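Local coordinates for protein 11R-lipoxygenase (Gersemia fruticosa, PDB 3VF1) that probably adds molecular oxygen to polyunsaturated fatty acids, as a calcium-regulated lipoxygenase with one non-heme iron per subunit, at residues A[206-211]-A[218-223]; A[224-229]-A[233-238]; A[584-589]-A[623-628]. One frame throughout, in Å; residues are numbered along the deposited sequence.

The three contacts follow one another along the chain, none enclosing or crossing another, and all lie in the mainly helical part of the molecule. Contact 1 closes the six-residue excursion through the end of helix 208-213, folding 218-223 back on the first turn of that helix. The chain runs straight on into contact 2, where only three residues separate 224-229 from 233-238. Contact 3 spans a longer gap of 33 residues, joining the end region of helix 582-586 to helix 619-632. That last helix ties the set together: Phe-211 and Leu-219 of contact 1 and Leu-235 of contact 2 all pack on Val-623, while Leu-219 also touches Trp-226 and Leu-235, and Arg-233 lies against Phe-588.

Contact 1 (A[206-211]-A[218-223]); sequences VGLADF and HLFGIW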
# COMPACT_ATOMS: atom_id res chain seq x y z
N VAL A 206 -16.58 10.55 -8.88
CA VAL A 206 -16.10 11.40 -9.97
C VAL A 206 -17.27 12.07 -10.67
O VAL A 206 -17.52 11.84 -11.86
CB VAL A 206 -15.28 10.59 -11.00
CG1 VAL A 206 -14.52 11.54 -11.91
CG2 VAL A 206 -14.32 9.65 -10.29
N GLY A 207 -17.99 12.91 -9.93
CA GLY A 207 -19.12 13.63 -10.48
C GLY A 207 -18.72 15.00 -10.99
O GLY A 207 -17.54 15.33 -11.07
N LEU A 208 -19.72 15.80 -11.35
CA LEU A 208 -19.49 17.13 -11.90
C LEU A 208 -18.68 18.00 -10.94
O LEU A 208 -17.79 18.74 -11.37
CB LEU A 208 -20.83 17.81 -12.20
CG LEU A 208 -20.77 19.22 -12.78
CD1 LEU A 208 -20.03 19.24 -14.11
CD2 LEU A 208 -22.18 19.77 -12.94
N ALA A 209 -18.98 17.90 -9.65
CA ALA A 209 -18.31 18.72 -8.64
C ALA A 209 -16.83 18.39 -8.55
O ALA A 209 -16.01 19.25 -8.20
CB ALA A 209 -18.99 18.53 -7.29
N ASP A 210 -16.48 17.14 -8.86
CA ASP A 210 -15.09 16.71 -8.80
C ASP A 210 -14.33 17.23 -10.02
O ASP A 210 -13.15 17.57 -9.93
CB ASP A 210 -15.01 15.19 -8.72
CG ASP A 210 -15.83 14.63 -7.57
OD1 ASP A 210 -15.33 14.63 -6.43
OD2 ASP A 210 -16.98 14.19 -7.82
N PHE A 211 -15.02 17.27 -11.16
CA PHE A 211 -14.48 17.93 -12.35
C PHE A 211 -14.24 19.40 -12.04
O PHE A 211 -13.23 19.98 -12.43
CB PHE A 211 -15.47 17.83 -13.51
CG PHE A 211 -15.34 16.57 -14.32
CD1 PHE A 211 -15.40 15.33 -13.73
CD2 PHE A 211 -15.17 16.64 -15.69
CE1 PHE A 211 -15.29 14.18 -14.49
CE2 PHE A 211 -15.06 15.50 -16.45
CZ PHE A 211 -15.12 14.26 -15.85
N HIS A 218 -16.14 22.12 -17.48
CA HIS A 218 -16.60 22.41 -18.84
C HIS A 218 -16.38 21.21 -19.76
O HIS A 218 -16.87 21.20 -20.89
CB HIS A 218 -15.90 23.65 -19.40
CG HIS A 218 -14.40 23.53 -19.46
ND1 HIS A 218 -13.59 23.89 -18.40
CD2 HIS A 218 -13.58 23.09 -20.44
CE1 HIS A 218 -12.33 23.68 -18.73
NE2 HIS A 218 -12.29 23.20 -19.96
N LEU A 219 -15.65 20.21 -19.28
CA LEU A 219 -15.38 19.01 -20.06
C LEU A 219 -16.23 17.83 -19.60
O LEU A 219 -16.08 16.71 -20.10
CB LEU A 219 -13.90 18.63 -19.97
CG LEU A 219 -12.91 19.64 -20.54
CD1 LEU A 219 -11.49 19.13 -20.39
CD2 LEU A 219 -13.22 19.94 -22.00
N PHE A 220 -17.13 18.07 -18.64
CA PHE A 220 -17.97 17.00 -18.13
C PHE A 220 -19.03 16.61 -19.16
O PHE A 220 -19.76 17.46 -19.66
CB PHE A 220 -18.65 17.42 -16.82
CG PHE A 220 -19.36 16.30 -16.12
CD1 PHE A 220 -18.67 15.43 -15.29
CD2 PHE A 220 -20.72 16.11 -16.29
CE1 PHE A 220 -19.33 14.40 -14.64
CE2 PHE A 220 -21.38 15.08 -15.65
CZ PHE A 220 -20.68 14.22 -14.82
N GLY A 221 -19.10 15.32 -19.47
CA GLY A 221 -20.06 14.81 -20.42
C GLY A 221 -19.64 15.02 -21.87
O GLY A 221 -20.41 14.74 -22.79
N ILE A 222 -18.42 15.51 -22.07
CA ILE A 222 -17.91 15.77 -23.41
C ILE A 222 -17.15 14.56 -23.94
O ILE A 222 -16.07 14.24 -23.45
CB ILE A 222 -16.98 17.00 -23.42
CG1 ILE A 222 -17.68 18.21 -22.78
CG2 ILE A 222 -16.55 17.33 -24.83
CD1 ILE A 222 -18.99 18.59 -23.45
N TRP A 223 -17.72 13.89 -24.93
CA TRP A 223 -17.16 12.65 -25.45
C TRP A 223 -16.39 12.86 -26.75
O TRP A 223 -16.24 11.94 -27.55
CB TRP A 223 -18.27 11.62 -25.67
CG TRP A 223 -18.92 11.14 -24.41
CD1 TRP A 223 -18.82 11.71 -23.17
CD2 TRP A 223 -19.77 9.99 -24.26
NE1 TRP A 223 -19.56 10.99 -22.26
CE2 TRP A 223 -20.15 9.93 -22.90
CE3 TRP A 223 -20.24 9.02 -25.14
CZ2 TRP A 223 -20.98 8.93 -22.41
CZ3 TRP A 223 -21.07 8.02 -24.65
CH2 TRP A 223 -21.43 7.98 -23.29
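Phe-220 drives its ring edge into the face of Phe-211, an edge-to-face (T-shaped) pair that folds a type II beta turn, Leu-219 to Ile-222, back on the first turn of helix 208-213. The ring centroids are 4.8 Å apart and the planes stand at 86°. Phe-220 reaches across because its CG is anti to the backbone N (chi1 -171°), which swings the ring toward the helix start.

Apolar contacts with Leu-208 cover one face of the Phe-220 ring. Leu-208 CB sits almost exactly on the ring normal, 4.2 Å from the centroid of Phe-220, in a CH-pi contact, while Leu-208 CD1 comes within 3.5 Å of Phe-220 CB. Phe-220 CE1 also reaches the backbone at the start of the helix, 3.6 Å from Leu-208 N.

Polar bonds shape the helix start. Gly-207 is the N-cap, and its N donates to Asp-210 OD2 at 2.7 Å, on the anti side of the carboxylate, the half of a capping box that the third helical residue supplies; Gly-207, lacking a side chain, cannot reciprocate.

His-620 meets both phenylalanine rings and Val-623 touches Phe-211, so the pair is also packed on helix 619-632. With an alanine at Phe-211, the edge of Phe-220 would probably lose the ring face it points into, leaving a gap beside Val-623. Phe-220 CD1 lies over the centre of the Phe-211 ring, 3.4 Å above its plane.

Contact 2 (A[224-229]-A[233-238]); sequences DDWDCL and RQLITP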
# COMPACT_ATOMS: atom_id res chain seq x y z
N ASP A 224 -15.90 14.08 -26.96
CA ASP A 224 -15.15 14.40 -28.17
C ASP A 224 -13.71 13.92 -28.06
O ASP A 224 -13.19 13.71 -26.96
CB ASP A 224 -15.15 15.91 -28.41
CG ASP A 224 -16.55 16.46 -28.62
OD1 ASP A 224 -17.45 15.68 -28.98
OD2 ASP A 224 -16.73 17.68 -28.42
N ASP A 225 -13.06 13.76 -29.21
CA ASP A 225 -11.64 13.47 -29.24
C ASP A 225 -10.88 14.71 -28.79
O ASP A 225 -11.40 15.82 -28.84
CB ASP A 225 -11.19 13.12 -30.66
CG ASP A 225 -11.81 11.83 -31.17
OD1 ASP A 225 -12.73 11.31 -30.51
OD2 ASP A 225 -11.36 11.34 -32.22
N TRP A 226 -9.64 14.51 -28.35
CA TRP A 226 -8.72 15.62 -28.18
C TRP A 226 -8.18 15.96 -29.56
O TRP A 226 -7.94 15.07 -30.37
CB TRP A 226 -7.58 15.24 -27.24
CG TRP A 226 -8.01 15.03 -25.82
CD1 TRP A 226 -8.31 13.84 -25.22
CD2 TRP A 226 -8.20 16.05 -24.83
NE1 TRP A 226 -8.67 14.06 -23.91
CE2 TRP A 226 -8.61 15.40 -23.65
CE3 TRP A 226 -8.06 17.44 -24.82
CZ2 TRP A 226 -8.88 16.09 -22.47
CZ3 TRP A 226 -8.34 18.12 -23.65
CH2 TRP A 226 -8.74 17.45 -22.49
N ASP A 227 -8.01 17.25 -29.83
CA ASP A 227 -7.57 17.69 -31.15
C ASP A 227 -6.17 17.16 -31.46
O ASP A 227 -5.92 16.69 -32.57
CB ASP A 227 -7.58 19.22 -31.23
CG ASP A 227 -8.96 19.80 -31.05
OD1 ASP A 227 -9.93 19.22 -31.59
OD2 ASP A 227 -9.09 20.84 -30.37
N CYS A 228 -5.28 17.22 -30.48
CA CYS A 228 -3.93 16.71 -30.65
C CYS A 228 -3.33 16.24 -29.32
O CYS A 228 -3.89 16.51 -28.25
CB CYS A 228 -3.03 17.77 -31.29
SG CYS A 228 -2.75 19.23 -30.26
N LEU A 229 -2.20 15.56 -29.40
CA LEU A 229 -1.56 14.95 -28.24
C LEU A 229 -1.16 15.97 -27.19
O LEU A 229 -1.16 15.68 -25.99
CB LEU A 229 -0.34 14.15 -28.69
CG LEU A 229 -0.64 12.94 -29.57
CD1 LEU A 229 0.60 12.47 -30.31
CD2 LEU A 229 -1.22 11.81 -28.73
N ARG A 233 -2.17 18.34 -21.96
CA ARG A 233 -1.56 19.21 -20.96
C ARG A 233 -2.59 20.15 -20.33
O ARG A 233 -2.31 20.79 -19.31
CB ARG A 233 -0.42 20.02 -21.58
CG ARG A 233 0.75 19.18 -22.05
CD ARG A 233 1.55 19.89 -23.14
NE ARG A 233 2.53 20.83 -22.61
CZ ARG A 233 3.85 20.61 -22.55
NH1 ARG A 233 4.37 19.47 -22.99
NH2 ARG A 233 4.65 21.54 -22.05
N GLN A 234 -3.77 20.25 -20.94
CA GLN A 234 -4.83 21.09 -20.42
C GLN A 234 -5.36 20.57 -19.09
O GLN A 234 -5.93 21.32 -18.30
CB GLN A 234 -5.99 21.18 -21.42
CG GLN A 234 -5.65 21.90 -22.71
CD GLN A 234 -6.82 21.94 -23.67
OE1 GLN A 234 -7.96 21.69 -23.29
NE2 GLN A 234 -6.54 22.26 -24.93
N LEU A 235 -5.17 19.28 -18.84
CA LEU A 235 -5.69 18.64 -17.64
C LEU A 235 -4.88 19.00 -16.40
O LEU A 235 -5.32 18.77 -15.28
CB LEU A 235 -5.72 17.12 -17.82
CG LEU A 235 -6.59 16.62 -18.98
CD1 LEU A 235 -6.60 15.10 -19.03
CD2 LEU A 235 -8.00 17.16 -18.86
N ILE A 236 -3.70 19.58 -16.61
CA ILE A 236 -2.86 19.99 -15.49
C ILE A 236 -3.08 21.46 -15.15
O ILE A 236 -2.36 22.34 -15.62
CB ILE A 236 -1.37 19.75 -15.79
CG1 ILE A 236 -1.14 18.30 -16.20
CG2 ILE A 236 -0.52 20.10 -14.57
CD1 ILE A 236 -1.67 17.28 -15.20
N THR A 237 -4.10 21.70 -14.34
CA THR A 237 -4.43 23.04 -13.89
C THR A 237 -3.70 23.34 -12.58
O THR A 237 -3.05 22.46 -12.02
CB THR A 237 -5.94 23.17 -13.64
OG1 THR A 237 -6.33 22.29 -12.58
CG2 THR A 237 -6.72 22.81 -14.90
N PRO A 238 -3.79 24.59 -12.10
CA PRO A 238 -3.19 24.93 -10.81
C PRO A 238 -3.74 24.07 -9.67
O PRO A 238 -3.13 24.00 -8.60
CB PRO A 238 -3.57 26.40 -10.62
CG PRO A 238 -3.74 26.92 -12.00
CD PRO A 238 -4.32 25.78 -12.79
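Trp-226 and Leu-235 meet because each places its CG anti to its carbonyl carbon (chi1 -68° and -60°), and from CB onward both side chains head for the opposite segment. Gln-234 starts with the same first torsion and then runs extended, carrying its amide to the far end of the indole.

All the touching on the tryptophan side is done by the six-membered part of the ring system. Leu-235 sends one methyl: CD2 lies 3.7 Å from Trp-226 CH2 and 3.9 Å from Trp-226 CZ2, an oblique apolar contact between two buried residues. Gln-234 comes in at the edge, its OE1 near the indole plane and 3.6 Å from Trp-226 CZ3. The amide plane stands 80° from that of the indole, and the two side chains run past each other in opposite senses.

Phe-232, in the short connection, adds its own ring to Trp-226. Met-613 of helix 609-615 and Ala-622 of helix 619-632 touch the indole as well, and Ala-622 also meets Leu-235. The result is a compact loop of the lipoxygenase domain, with 3-10 geometry through 233-235, closed by the packing of Trp-226 on Leu-235 and set against these two helices.

Contact 3 (A[584-589]-A[623-628]); sequences ATYGFH and VTMVSV
Met-625 and Tyr-586 bury the most surface, with Val-626 a lesser third. Met-625 CE lies over the tyrosine ring, 4.0 Å from the centroid of Tyr-586 and 22° off the normal, a CH-pi contact. It sits toward the rim, on the CB side of the ring, 3.8 Å from Tyr-586 CG. The Met-625 chain gets there by leaving anti to the backbone N and then bending at chi2 (54°), after which the extended last torsion (chi3 179°) carries CE, not the sulfur, over the ring.

The other face of Tyr-586 is covered by its neighbour Thr-585, whose CG2 stands 3.8 Å above the plane of the Tyr-586 ring, over its centre. The two methyls sandwich the ring and hold its plane between them. Val-626 adds a looser touch where the backbones come closest, its CG2 being 4.3 Å from Gly-587 O.

The side chain of Tyr-586 lies about 8 Å from that of the iron ligand His-392, so this packing belongs to the surroundings of the metal site. Here helix 619-632 meets the end region of helix 582-586, with Gln-388 of helix 369-410 touching both Tyr-586 and Met-625, and helix 445-449 bordering Met-625 through Val-449.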
# COMPACT_ATOMS: atom_id res chain seq x y z
N ALA A 584 2.88 11.49 -11.84
CA ALA A 584 4.00 11.62 -12.76
C ALA A 584 3.83 10.68 -13.95
O ALA A 584 4.31 10.95 -15.04
CB ALA A 584 5.31 11.32 -12.04
N THR A 585 3.13 9.57 -13.72
CA THR A 585 2.97 8.54 -14.73
C THR A 585 1.72 8.73 -15.58
O THR A 585 1.77 8.58 -16.80
CB THR A 585 2.92 7.14 -14.08
OG1 THR A 585 4.17 6.86 -13.44
CG2 THR A 585 2.63 6.06 -15.11
N TYR A 586 0.61 9.07 -14.94
CA TYR A 586 -0.67 9.18 -15.64
C TYR A 586 -1.12 10.63 -15.83
O TYR A 586 -2.10 10.88 -16.53
CB TYR A 586 -1.76 8.41 -14.89
CG TYR A 586 -1.48 6.92 -14.79
CD1 TYR A 586 -1.72 6.08 -15.87
CD2 TYR A 586 -0.99 6.36 -13.62
CE1 TYR A 586 -1.47 4.73 -15.79
CE2 TYR A 586 -0.73 5.01 -13.53
CZ TYR A 586 -0.98 4.20 -14.61
OH TYR A 586 -0.73 2.85 -14.52
N GLY A 587 -0.41 11.57 -15.21
CA GLY A 587 -0.74 12.97 -15.35
C GLY A 587 -0.91 13.34 -16.81
O GLY A 587 -1.93 13.90 -17.21
N PHE A 588 0.10 13.02 -17.62
CA PHE A 588 0.03 13.19 -19.06
C PHE A 588 -0.42 11.87 -19.68
O PHE A 588 0.37 10.93 -19.81
CB PHE A 588 1.38 13.62 -19.61
CG PHE A 588 1.36 14.00 -21.06
CD1 PHE A 588 0.74 15.17 -21.48
CD2 PHE A 588 1.96 13.19 -22.01
CE1 PHE A 588 0.72 15.52 -22.81
CE2 PHE A 588 1.94 13.54 -23.35
CZ PHE A 588 1.32 14.70 -23.75
N HIS A 589 -1.69 11.80 -20.06
CA HIS A 589 -2.34 10.54 -20.42
C HIS A 589 -1.57 9.69 -21.43
O HIS A 589 -1.46 8.48 -21.27
CB HIS A 589 -3.76 10.80 -20.93
CG HIS A 589 -4.60 9.57 -21.02
ND1 HIS A 589 -5.52 9.23 -20.05
CD2 HIS A 589 -4.66 8.60 -21.96
CE1 HIS A 589 -6.12 8.10 -20.39
NE2 HIS A 589 -5.61 7.69 -21.54
N VAL A 623 -10.32 13.31 -18.06
CA VAL A 623 -10.51 14.08 -16.83
C VAL A 623 -10.82 13.14 -15.67
O VAL A 623 -10.35 13.35 -14.55
CB VAL A 623 -11.65 15.11 -16.96
CG1 VAL A 623 -11.89 15.81 -15.63
CG2 VAL A 623 -11.33 16.13 -18.04
N THR A 624 -11.62 12.12 -15.94
CA THR A 624 -11.98 11.14 -14.92
C THR A 624 -10.73 10.51 -14.33
O THR A 624 -10.63 10.31 -13.11
CB THR A 624 -12.89 10.04 -15.48
OG1 THR A 624 -14.18 10.59 -15.79
CG2 THR A 624 -13.06 8.91 -14.47
N MET A 625 -9.76 10.19 -15.18
CA MET A 625 -8.53 9.55 -14.73
C MET A 625 -7.71 10.49 -13.85
O MET A 625 -7.17 10.08 -12.83
CB MET A 625 -7.69 9.08 -15.92
CG MET A 625 -6.43 8.33 -15.51
SD MET A 625 -6.80 6.93 -14.42
CE MET A 625 -5.16 6.26 -14.15
N VAL A 626 -7.62 11.75 -14.25
CA VAL A 626 -6.86 12.74 -13.50
C VAL A 626 -7.50 12.99 -12.14
O VAL A 626 -6.80 13.18 -11.14
CB VAL A 626 -6.76 14.08 -14.26
CG1 VAL A 626 -6.20 15.17 -13.36
CG2 VAL A 626 -5.89 13.91 -15.50
N SER A 627 -8.83 12.99 -12.10
CA SER A 627 -9.55 13.17 -10.84
C SER A 627 -9.25 12.01 -9.90
O SER A 627 -9.06 12.20 -8.70
CB SER A 627 -11.05 13.26 -11.11
OG SER A 627 -11.77 13.53 -9.91
N VAL A 628 -9.22 10.80 -10.46
CA VAL A 628 -8.95 9.60 -9.68
C VAL A 628 -7.51 9.58 -9.18
O VAL A 628 -7.26 9.43 -7.98
CB VAL A 628 -9.22 8.33 -10.50
CG1 VAL A 628 -8.58 7.11 -9.84
CG2 VAL A 628 -10.72 8.13 -10.67